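Csc2 (Thermofilum pendens, PDB 4TXD) probably binds CRISPR RNA as the Cas7-family backbone subunit of a type I-D interference complex, and binds a zinc ion. Local coordinates at residues R207-E212 and S231-E236. Numbering follows the deposited sequence.
Sequences RRITPE and SEVHVE
Glu236 lays its extended side chain over the backbone of Arg208, CG 3.6 Å from Arg208 O, and brings OE1 against Arg208 CB. The two side chains cross nearly at right angles, and their charged ends do not meet directly: a water accepts from Arg208 NE and donates to Glu236 OE1 (2.7 Å), while Arg208 NH1 turns back to Gln206. A second water links Glu236 OE2 to Thr210 OG1, so the carboxylate is held from both of its oxygens. Next to this the backbones form a single bridge at Ile209 and Val235. Glu236 N gives a fairly straight bond to Arg208 O (2.8 Å), tilted 26° from the carbonyl plane; Thr210 N reaches His234 O at 3.0 Å, in that carbonyl's plane. Between the same two residues a water accepts the N-H of His234 and donates to Thr210 O, standing in for the second direct bond. Thr210 OG1 lies against His234 CB (3.5 Å), and the imidazole is fixed from its own strand, NE2 donating in the ring plane to the anti lone pair of Glu232 OE2 (2.6 Å). With its CG2 beside the backbone N, Ile209 sets that methyl on Val233 CG1 at 3.6 Å. The loop after strand 197-204 meets one edge of strand 232-235 at a steep angle, touching it through a single bridge; the strand's other edge pairs with strand 65-68, while Ile209 and Val235 both pack on Pro90 of strand 85-92.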
loop_
_atom_site.group_PDB
_atom_site.type_symbol
_atom_site.label_atom_id
_atom_site.label_comp_id
_atom_site.label_asym_id
_atom_site.label_seq_id
_atom_site.Cartn_x
_atom_site.Cartn_y
_atom_site.Cartn_z
ATOM N N ARG A 207 -6.669 11.025 21.146
ATOM C CA ARG A 207 -5.473 10.647 21.880
ATOM C C ARG A 207 -5.822 9.546 22.868
ATOM O O ARG A 207 -6.034 9.814 24.050
ATOM C CB ARG A 207 -4.891 11.863 22.611
ATOM C CG ARG A 207 -3.559 11.628 23.315
ATOM C CD ARG A 207 -3.065 12.937 23.981
ATOM N NE ARG A 207 -1.626 12.932 24.288
ATOM C CZ ARG A 207 -1.091 12.275 25.311
ATOM N NH1 ARG A 207 -1.871 11.558 26.110
ATOM N NH2 ARG A 207 0.215 12.317 25.532
ATOM N N ARG A 208 -5.920 8.314 22.389
ATOM C CA ARG A 208 -6.346 7.226 23.260
ATOM C C ARG A 208 -5.184 6.262 23.412
ATOM O O ARG A 208 -5.082 5.266 22.684
ATOM C CB ARG A 208 -7.605 6.533 22.705
ATOM C CG ARG A 208 -8.873 7.394 22.867
ATOM C CD ARG A 208 -10.035 6.892 22.022
ATOM N NE ARG A 208 -10.418 5.513 22.338
ATOM C CZ ARG A 208 -11.386 4.849 21.711
ATOM N NH1 ARG A 208 -12.090 5.438 20.740
ATOM N NH2 ARG A 208 -11.663 3.598 22.062
ATOM N N ILE A 209 -4.265 6.628 24.307
ATOM C CA ILE A 209 -3.051 5.846 24.513
ATOM C C ILE A 209 -2.830 5.565 25.989
ATOM O O ILE A 209 -3.300 6.298 26.873
ATOM C CB ILE A 209 -1.799 6.540 23.927
ATOM C CG1 ILE A 209 -1.447 7.811 24.716
ATOM C CG2 ILE A 209 -1.991 6.836 22.427
ATOM C CD1 ILE A 209 -0.044 8.372 24.396
ATOM N N THR A 210 -2.127 4.475 26.262
ATOM C CA THR A 210 -1.810 4.130 27.637
ATOM C C THR A 210 -0.908 5.210 28.247
ATOM O O THR A 210 0.104 5.588 27.653
ATOM C CB THR A 210 -1.115 2.766 27.737
ATOM O OG1 THR A 210 -1.970 1.747 27.195
ATOM C CG2 THR A 210 -0.825 2.442 29.203
ATOM N N PRO A 211 -1.296 5.744 29.414
ATOM C CA PRO A 211 -0.399 6.675 30.118
ATOM C C PRO A 211 0.868 5.941 30.536
ATOM O O PRO A 211 0.780 4.983 31.298
ATOM C CB PRO A 211 -1.218 7.116 31.339
ATOM C CG PRO A 211 -2.636 6.780 30.999
ATOM C CD PRO A 211 -2.578 5.567 30.114
ATOM N N GLU A 212 2.019 6.364 30.019
ATOM C CA GLU A 212 3.258 5.603 30.170
ATOM C C GLU A 212 4.460 6.507 30.375
ATOM O O GLU A 212 4.748 7.356 29.539
ATOM C CB GLU A 212 3.506 4.729 28.942
ATOM C CG GLU A 212 4.810 3.958 29.029
ATOM C CD GLU A 212 4.960 3.252 30.371
ATOM O OE1 GLU A 212 5.780 3.707 31.198
ATOM O OE2 GLU A 212 4.253 2.248 30.603
ATOM N N SER A 231 8.851 6.675 22.120
ATOM C CA SER A 231 9.530 5.585 21.424
ATOM C C SER A 231 8.600 4.362 21.295
ATOM O O SER A 231 8.649 3.619 20.317
ATOM C CB SER A 231 10.807 5.202 22.166
ATOM O OG SER A 231 10.504 4.960 23.531
ATOM N N GLU A 232 7.738 4.181 22.273
ATOM C CA GLU A 232 6.721 3.152 22.238
ATOM C C GLU A 232 5.365 3.700 22.704
ATOM O O GLU A 232 5.291 4.381 23.651
ATOM C CB GLU A 232 7.119 1.925 23.053
ATOM C CG GLU A 232 6.050 0.882 23.098
ATOM C CD GLU A 232 6.523 -0.489 23.553
ATOM O OE1 GLU A 232 7.671 -0.838 23.378
ATOM O OE2 GLU A 232 5.708 -1.221 24.085
ATOM N N VAL A 233 4.333 3.392 21.957
ATOM C CA VAL A 233 3.007 3.867 22.224
ATOM C C VAL A 233 2.001 2.740 22.149
ATOM O O VAL A 233 2.012 2.001 21.245
ATOM C CB VAL A 233 2.595 4.946 21.222
ATOM C CG1 VAL A 233 1.189 5.393 21.470
ATOM C CG2 VAL A 233 3.528 6.121 21.286
ATOM N N HIS A 234 1.125 2.673 23.125
ATOM C CA HIS A 234 0.077 1.686 23.120
ATOM C C HIS A 234 -1.249 2.342 22.835
ATOM O O HIS A 234 -1.764 3.022 23.656
ATOM C CB HIS A 234 0.025 0.937 24.439
ATOM C CG HIS A 234 1.274 0.190 24.747
ATOM N ND1 HIS A 234 1.518 -0.398 25.960
ATOM C CD2 HIS A 234 2.355 -0.056 23.991
ATOM C CE1 HIS A 234 2.694 -0.982 25.929
ATOM N NE2 HIS A 234 3.221 -0.790 24.745
ATOM N N VAL A 235 -1.745 2.128 21.636
ATOM C CA VAL A 235 -2.989 2.737 21.175
ATOM C C VAL A 235 -4.180 1.864 21.607
ATOM O O VAL A 235 -4.158 0.642 21.430
ATOM C CB VAL A 235 -2.979 2.902 19.646
ATOM C CG1 VAL A 235 -4.238 3.607 19.166
ATOM C CG2 VAL A 235 -1.720 3.672 19.209
ATOM N N GLU A 236 -5.203 2.487 22.186
ATOM C CA GLU A 236 -6.298 1.725 22.807
ATOM C C GLU A 236 -7.271 1.170 21.776
ATOM O O GLU A 236 -7.468 1.763 20.736
ATOM C CB GLU A 236 -7.035 2.604 23.830
ATOM C CG GLU A 236 -6.180 2.847 25.063
ATOM C CD GLU A 236 -6.743 3.870 26.000
ATOM O OE1 GLU A 236 -7.710 4.563 25.622
ATOM O OE2 GLU A 236 -6.214 3.963 27.124
HETATM O O HOH W 1 -10.077 4.094 24.519
HETATM O O HOH W 2 -6.013 6.577 28.024
HETATM O O HOH W 3 1.396 4.603 25.363
HETATM O O HOH W 4 -4.594 2.040 27.990
#